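FACT-Spt16 (Cicer arietinum, PDB 5CE6) is the Spt16 subunit of the histone chaperone complex FACT, with a peptidase-like N-terminal domain that probably binds histones H3-H4. Local coordinates at residues L194-S199 against E400-N405; F410-C415 against N422-L427. One frame throughout, in Å; residues are numbered along the deposited sequence.

Interaction 1 of 2, residues L194-S199 against E400-N405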
loop_
_atom_site.group_PDB
_atom_site.type_symbol
_atom_site.label_atom_id
_atom_site.label_comp_id
_atom_site.label_asym_id
_atom_site.label_seq_id
_atom_site.Cartn_x
_atom_site.Cartn_y
_atom_site.Cartn_z
ATOM N N LEU A 194 -9.738 4.397 -9.872
ATOM C CA LEU A 194 -10.872 4.477 -8.969
ATOM C C LEU A 194 -10.456 4.720 -7.520
ATOM O O LEU A 194 -11.073 5.526 -6.816
ATOM C CB LEU A 194 -11.696 3.185 -9.058
ATOM C CG LEU A 194 -13.028 3.170 -8.324
ATOM C CD1 LEU A 194 -13.967 4.230 -8.882
ATOM C CD2 LEU A 194 -13.651 1.789 -8.466
ATOM N N PHE A 195 -9.408 4.028 -7.079
ATOM C CA PHE A 195 -8.963 4.131 -5.690
ATOM C C PHE A 195 -8.031 5.331 -5.475
ATOM O O PHE A 195 -7.725 5.666 -4.338
ATOM C CB PHE A 195 -8.219 2.875 -5.234
ATOM C CG PHE A 195 -9.035 1.605 -5.289
ATOM C CD1 PHE A 195 -10.414 1.625 -5.103
ATOM C CD2 PHE A 195 -8.408 0.388 -5.533
ATOM C CE1 PHE A 195 -11.153 0.438 -5.156
ATOM C CE2 PHE A 195 -9.137 -0.803 -5.588
ATOM C CZ PHE A 195 -10.514 -0.771 -5.400
ATOM N N ALA A 196 -7.617 5.988 -6.558
ATOM C CA ALA A 196 -6.534 6.987 -6.493
ATOM C C ALA A 196 -6.831 8.226 -5.648
ATOM O O ALA A 196 -5.984 8.674 -4.871
ATOM C CB ALA A 196 -6.106 7.407 -7.896
ATOM N N ALA A 197 -8.014 8.801 -5.821
ATOM C CA ALA A 197 -8.386 9.990 -5.059
ATOM C C ALA A 197 -9.300 9.615 -3.892
ATOM O O ALA A 197 -10.411 9.127 -4.090
ATOM C CB ALA A 197 -9.057 11.023 -5.954
ATOM N N LYS A 198 -8.817 9.852 -2.677
ATOM C CA LYS A 198 -9.551 9.469 -1.471
ATOM C C LYS A 198 -10.619 10.493 -1.092
ATOM O O LYS A 198 -10.453 11.705 -1.306
ATOM C CB LYS A 198 -8.580 9.307 -0.296
ATOM C CG LYS A 198 -7.904 7.936 -0.183
ATOM C CD LYS A 198 -6.870 7.729 -1.253
ATOM C CE LYS A 198 -6.252 6.324 -1.169
ATOM N NZ LYS A 198 -5.598 6.015 -2.456
ATOM N N SER A 199 -11.712 10.001 -0.515
ATOM C CA SER A 199 -12.736 10.858 0.068
ATOM C C SER A 199 -12.216 11.441 1.370
ATOM O O SER A 199 -11.204 10.984 1.892
ATOM C CB SER A 199 -13.991 10.050 0.361
ATOM O OG SER A 199 -13.811 9.206 1.484
ATOM N N GLU A 400 -5.749 16.231 -6.465
ATOM C CA GLU A 400 -6.257 16.401 -5.110
ATOM C C GLU A 400 -6.871 15.099 -4.590
ATOM O O GLU A 400 -7.615 14.413 -5.305
ATOM C CB GLU A 400 -7.317 17.508 -5.112
ATOM C CG GLU A 400 -8.075 17.688 -3.817
ATOM C CD GLU A 400 -9.103 18.804 -3.912
ATOM O OE1 GLU A 400 -9.099 19.546 -4.921
ATOM O OE2 GLU A 400 -9.914 18.935 -2.975
ATOM N N GLY A 401 -6.534 14.739 -3.354
ATOM C CA GLY A 401 -7.079 13.538 -2.752
ATOM C C GLY A 401 -6.198 12.311 -2.881
ATOM O O GLY A 401 -6.451 11.298 -2.235
ATOM N N MET A 402 -5.153 12.393 -3.702
ATOM C CA MET A 402 -4.201 11.287 -3.780
ATOM C C MET A 402 -3.378 11.261 -2.505
ATOM O O MET A 402 -3.186 12.294 -1.852
ATOM C CB MET A 402 -3.272 11.440 -4.981
ATOM C CG MET A 402 -3.931 11.166 -6.317
ATOM S SD MET A 402 -2.738 11.364 -7.651
ATOM C CE MET A 402 -3.718 10.772 -9.030
ATOM N N VAL A 403 -2.886 10.075 -2.161
ATOM C CA VAL A 403 -2.109 9.890 -0.952
ATOM C C VAL A 403 -0.883 9.090 -1.341
ATOM O O VAL A 403 -0.997 8.081 -2.044
ATOM C CB VAL A 403 -2.906 9.120 0.107
ATOM C CG1 VAL A 403 -2.066 8.944 1.359
ATOM C CG2 VAL A 403 -4.184 9.866 0.433
ATOM N N PHE A 404 0.292 9.536 -0.899
ATOM C CA PHE A 404 1.535 8.879 -1.303
ATOM C C PHE A 404 2.396 8.428 -0.127
ATOM O O PHE A 404 2.503 9.132 0.881
ATOM C CB PHE A 404 2.390 9.811 -2.190
ATOM C CG PHE A 404 1.803 10.066 -3.549
ATOM C CD1 PHE A 404 1.970 9.146 -4.575
ATOM C CD2 PHE A 404 1.068 11.225 -3.794
ATOM C CE1 PHE A 404 1.420 9.377 -5.832
ATOM C CE2 PHE A 404 0.519 11.462 -5.050
ATOM C CZ PHE A 404 0.698 10.539 -6.065
ATOM N N ASN A 405 2.991 7.245 -0.279
ATOM C CA ASN A 405 4.124 6.813 0.532
ATOM C C ASN A 405 5.347 7.246 -0.252
ATOM O O ASN A 405 5.712 6.601 -1.230
ATOM C CB ASN A 405 4.081 5.271 0.693
ATOM C CG ASN A 405 5.338 4.696 1.351
ATOM O OD1 ASN A 405 6.063 5.399 2.056
ATOM N ND2 ASN A 405 5.581 3.400 1.137
HETATM O O HOH W 1 -3.605 7.653 -3.829
#
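The Gly401 carbonyl is the flat group that Lys198 meets. The Lys198 backbone N stands above one face of it, 51° out of the carbonyl plane, with Lys198 N 2.8 Å from Gly401 O. The bond is nearly straight at the hydrogen (171°) but off the oxygen's lone-pair directions. Ala197 lies against Gly401, CA to CA 4.4 Å. The Ala196 carbonyl takes a CA-H...O contact from Met402, with Met402 CA 3.3 Å from Ala196 O.

The Lys198 chain bends at chi2 (72°) and crosses the Val403 side chain at about a right angle, Lys198 CD 3.8 Å from Val403 CG2. The bend brings NZ back to its own segment, where Lys198 NZ is 2.9 Å from Phe195 O. NZ forms a salt bridge with Glu385. A water takes hydrogen bonds from Lys198 NZ and Val403 N and is bonded to Ala196 O, 2.8 Å away. A methionine in place of Lys198 would probably leave Glu385 without its charged mate and Phe195 O and the water without this donor.

One direct backbone hydrogen bond and a shared water tie the end of helix 188-196 to the start of strand 403-414, with the Lys198 chain against Val403 and its buried charge paired.

Interaction 2 of 2, residues F410-C415 against N422-L427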
loop_
_atom_site.group_PDB
_atom_site.type_symbol
_atom_site.label_atom_id
_atom_site.label_comp_id
_atom_site.label_asym_id
_atom_site.label_seq_id
_atom_site.Cartn_x
_atom_site.Cartn_y
_atom_site.Cartn_z
ATOM N N PHE A 410 19.073 5.438 -0.903
ATOM C CA PHE A 410 20.315 5.179 -1.612
ATOM C C PHE A 410 20.669 3.735 -1.343
ATOM O O PHE A 410 20.677 3.314 -0.182
ATOM C CB PHE A 410 21.439 6.066 -1.083
ATOM C CG PHE A 410 21.496 7.429 -1.706
ATOM C CD1 PHE A 410 21.633 7.573 -3.078
ATOM C CD2 PHE A 410 21.430 8.572 -0.908
ATOM C CE1 PHE A 410 21.709 8.849 -3.654
ATOM C CE2 PHE A 410 21.503 9.843 -1.464
ATOM C CZ PHE A 410 21.633 9.987 -2.840
ATOM N N GLN A 411 20.965 2.984 -2.401
ATOM C CA GLN A 411 21.304 1.559 -2.264
ATOM C C GLN A 411 22.758 1.293 -2.578
ATOM O O GLN A 411 23.246 1.672 -3.645
ATOM C CB GLN A 411 20.454 0.700 -3.208
ATOM C CG GLN A 411 19.046 1.196 -3.392
ATOM C CD GLN A 411 18.237 0.308 -4.310
ATOM O OE1 GLN A 411 17.969 0.663 -5.462
ATOM N NE2 GLN A 411 17.836 -0.850 -3.806
ATOM N N ASN A 412 23.442 0.628 -1.650
ATOM C CA ASN A 412 24.824 0.174 -1.847
ATOM C C ASN A 412 25.852 1.279 -2.090
ATOM O O ASN A 412 26.718 1.175 -2.969
ATOM C CB ASN A 412 24.914 -0.909 -2.933
ATOM C CG ASN A 412 24.051 -2.115 -2.621
ATOM O OD1 ASN A 412 23.902 -2.502 -1.461
ATOM N ND2 ASN A 412 23.474 -2.711 -3.657
ATOM N N LEU A 413 25.756 2.345 -1.304
ATOM C CA LEU A 413 26.850 3.299 -1.235
ATOM C C LEU A 413 28.027 2.630 -0.540
ATOM O O LEU A 413 27.863 1.636 0.169
ATOM C CB LEU A 413 26.424 4.540 -0.460
ATOM C CG LEU A 413 25.315 5.371 -1.098
ATOM C CD1 LEU A 413 24.860 6.430 -0.124
ATOM C CD2 LEU A 413 25.829 6.017 -2.378
ATOM N N HIS A 414 29.227 3.162 -0.751
ATOM C CA HIS A 414 30.397 2.661 -0.047
ATOM C C HIS A 414 30.861 3.674 0.994
ATOM O O HIS A 414 31.050 4.851 0.677
ATOM C CB HIS A 414 31.518 2.348 -1.039
ATOM C CG HIS A 414 31.248 1.145 -1.884
ATOM N ND1 HIS A 414 32.093 0.057 -1.923
ATOM C CD2 HIS A 414 30.214 0.849 -2.707
ATOM C CE1 HIS A 414 31.598 -0.854 -2.744
ATOM N NE2 HIS A 414 30.457 -0.399 -3.230
ATOM N N CYS A 415 31.022 3.221 2.237
ATOM C CA CYS A 415 31.461 4.101 3.311
ATOM C C CYS A 415 32.953 4.363 3.197
ATOM O O CYS A 415 33.651 3.756 2.381
ATOM C CB CYS A 415 31.113 3.527 4.692
ATOM S SG CYS A 415 32.110 2.130 5.232
ATOM N N ASN A 422 29.867 -1.670 7.742
ATOM C CA ASN A 422 29.006 -0.991 6.781
ATOM C C ASN A 422 29.755 -0.506 5.544
ATOM O O ASN A 422 29.376 0.508 4.946
ATOM C CB ASN A 422 28.289 0.192 7.455
ATOM C CG ASN A 422 27.178 -0.259 8.409
ATOM O OD1 ASN A 422 26.071 -0.559 7.981
ATOM N ND2 ASN A 422 27.484 -0.316 9.702
ATOM N N LYS A 423 30.820 -1.229 5.185
ATOM C CA LYS A 423 31.588 -1.009 3.954
ATOM C C LYS A 423 30.674 -0.674 2.789
ATOM O O LYS A 423 30.904 0.279 2.042
ATOM C CB LYS A 423 32.408 -2.259 3.624
ATOM C CG LYS A 423 32.896 -2.328 2.173
ATOM C CD LYS A 423 33.710 -3.583 1.906
ATOM C CE LYS A 423 34.056 -3.717 0.423
ATOM N NZ LYS A 423 35.092 -4.770 0.200
ATOM N N VAL A 424 29.613 -1.457 2.662
ATOM C CA VAL A 424 28.533 -1.130 1.755
ATOM C C VAL A 424 27.320 -0.863 2.641
ATOM O O VAL A 424 26.987 -1.678 3.507
ATOM C CB VAL A 424 28.258 -2.300 0.799
ATOM C CG1 VAL A 424 27.115 -1.974 -0.126
ATOM C CG2 VAL A 424 29.510 -2.630 0.000
ATOM N N PHE A 425 26.673 0.288 2.454
ATOM C CA PHE A 425 25.518 0.641 3.270
ATOM C C PHE A 425 24.407 1.232 2.421
ATOM O O PHE A 425 24.614 1.577 1.257
ATOM C CB PHE A 425 25.903 1.629 4.378
ATOM C CG PHE A 425 26.240 3.008 3.878
ATOM C CD1 PHE A 425 27.503 3.291 3.374
ATOM C CD2 PHE A 425 25.292 4.025 3.916
ATOM C CE1 PHE A 425 27.819 4.563 2.918
ATOM C CE2 PHE A 425 25.592 5.297 3.456
ATOM C CZ PHE A 425 26.861 5.575 2.956
ATOM N N SER A 426 23.220 1.339 3.002
ATOM C CA SER A 426 22.106 1.979 2.323
ATOM C C SER A 426 21.458 2.983 3.276
ATOM O O SER A 426 21.735 2.972 4.477
ATOM C CB SER A 426 21.081 0.929 1.855
ATOM O OG SER A 426 21.689 0.012 0.944
ATOM N N LEU A 427 20.627 3.868 2.730
ATOM C CA LEU A 427 19.883 4.858 3.518
ATOM C C LEU A 427 18.467 4.919 2.989
ATOM O O LEU A 427 18.252 4.723 1.792
ATOM C CB LEU A 427 20.503 6.251 3.382
ATOM C CG LEU A 427 21.987 6.401 3.721
ATOM C CD1 LEU A 427 22.489 7.771 3.256
ATOM C CD2 LEU A 427 22.240 6.229 5.188
HETATM O O HOH W 2 23.832 -1.702 1.112
HETATM O O HOH W 3 33.582 1.064 1.511
#
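Phe410 and Leu427 pair in an antiparallel beta hairpin, strands 403-414 and 424-435, within the peptidase-like M24 domain. Their backbones exchange two hydrogen bonds. The register then slips by one at a beta bulge. Asn412 sits there with a left-handed backbone (phi 61°), and Leu413 pairs with Phe425.

The Phe425 ring is the bump on the face that also carries Leu413 and Leu427. Its hollow is bounded by the Leu413 side chain and the Cys415 backbone. Its CG lies between the backbone N and the carbonyl carbon (chi1 70°), which swings the ring across toward Leu413. Leu413 CB presses on one face of the ring, 3.6 Å from Phe425 CZ, and the Leu413 CD1 methyl sits 3.8 Å from the same Phe425 CZ. Cys415 N lies at the ring edge, in its plane, 3.5 Å from Phe425 CE1. Leu427 CD1 fits beside Leu413 CD1 at 4.3 Å. Helix 323-342 packs on this side, with Ala328 touching Leu413 and Leu427.

The other face of the hairpin carries His414 and Val424, side by side and pointing the same way. Val424 CG2 sits over one face of the imidazole, 3.9 Å from His414 CE1. Its second methyl, CG1, is a bump against Asn412, with Val424 CG1 3.5 Å from Asn412 OD1.

Ser426 fits its hydroxyl into the bulge. Asn412 N donates to Ser426 OG along an almost straight line (170°). A water closes the corner, lying 2.7 Å from both Asn412 OD1 and Ser426 OG.

How the interactions relate
Interactions 1 and 2 sit toward opposite ends of strand 403-414, with centres about 33 Å apart and nearest atoms about 12 Å apart. They do not touch. Strand 424-435 lies beside this strand in the same antiparallel sheet. Interaction 1 ties the strand's start to the chain leaving helix 188-196, just before helix 200-230. Interaction 2 is local, closing the far end of the hairpin. It alone includes a metal ligand: Asn422 joins Ala295 and Ser420 at the potassium ion, its side chain about 3 Å from the metal. The same side chain is about 7 Å from a bound sodium ion.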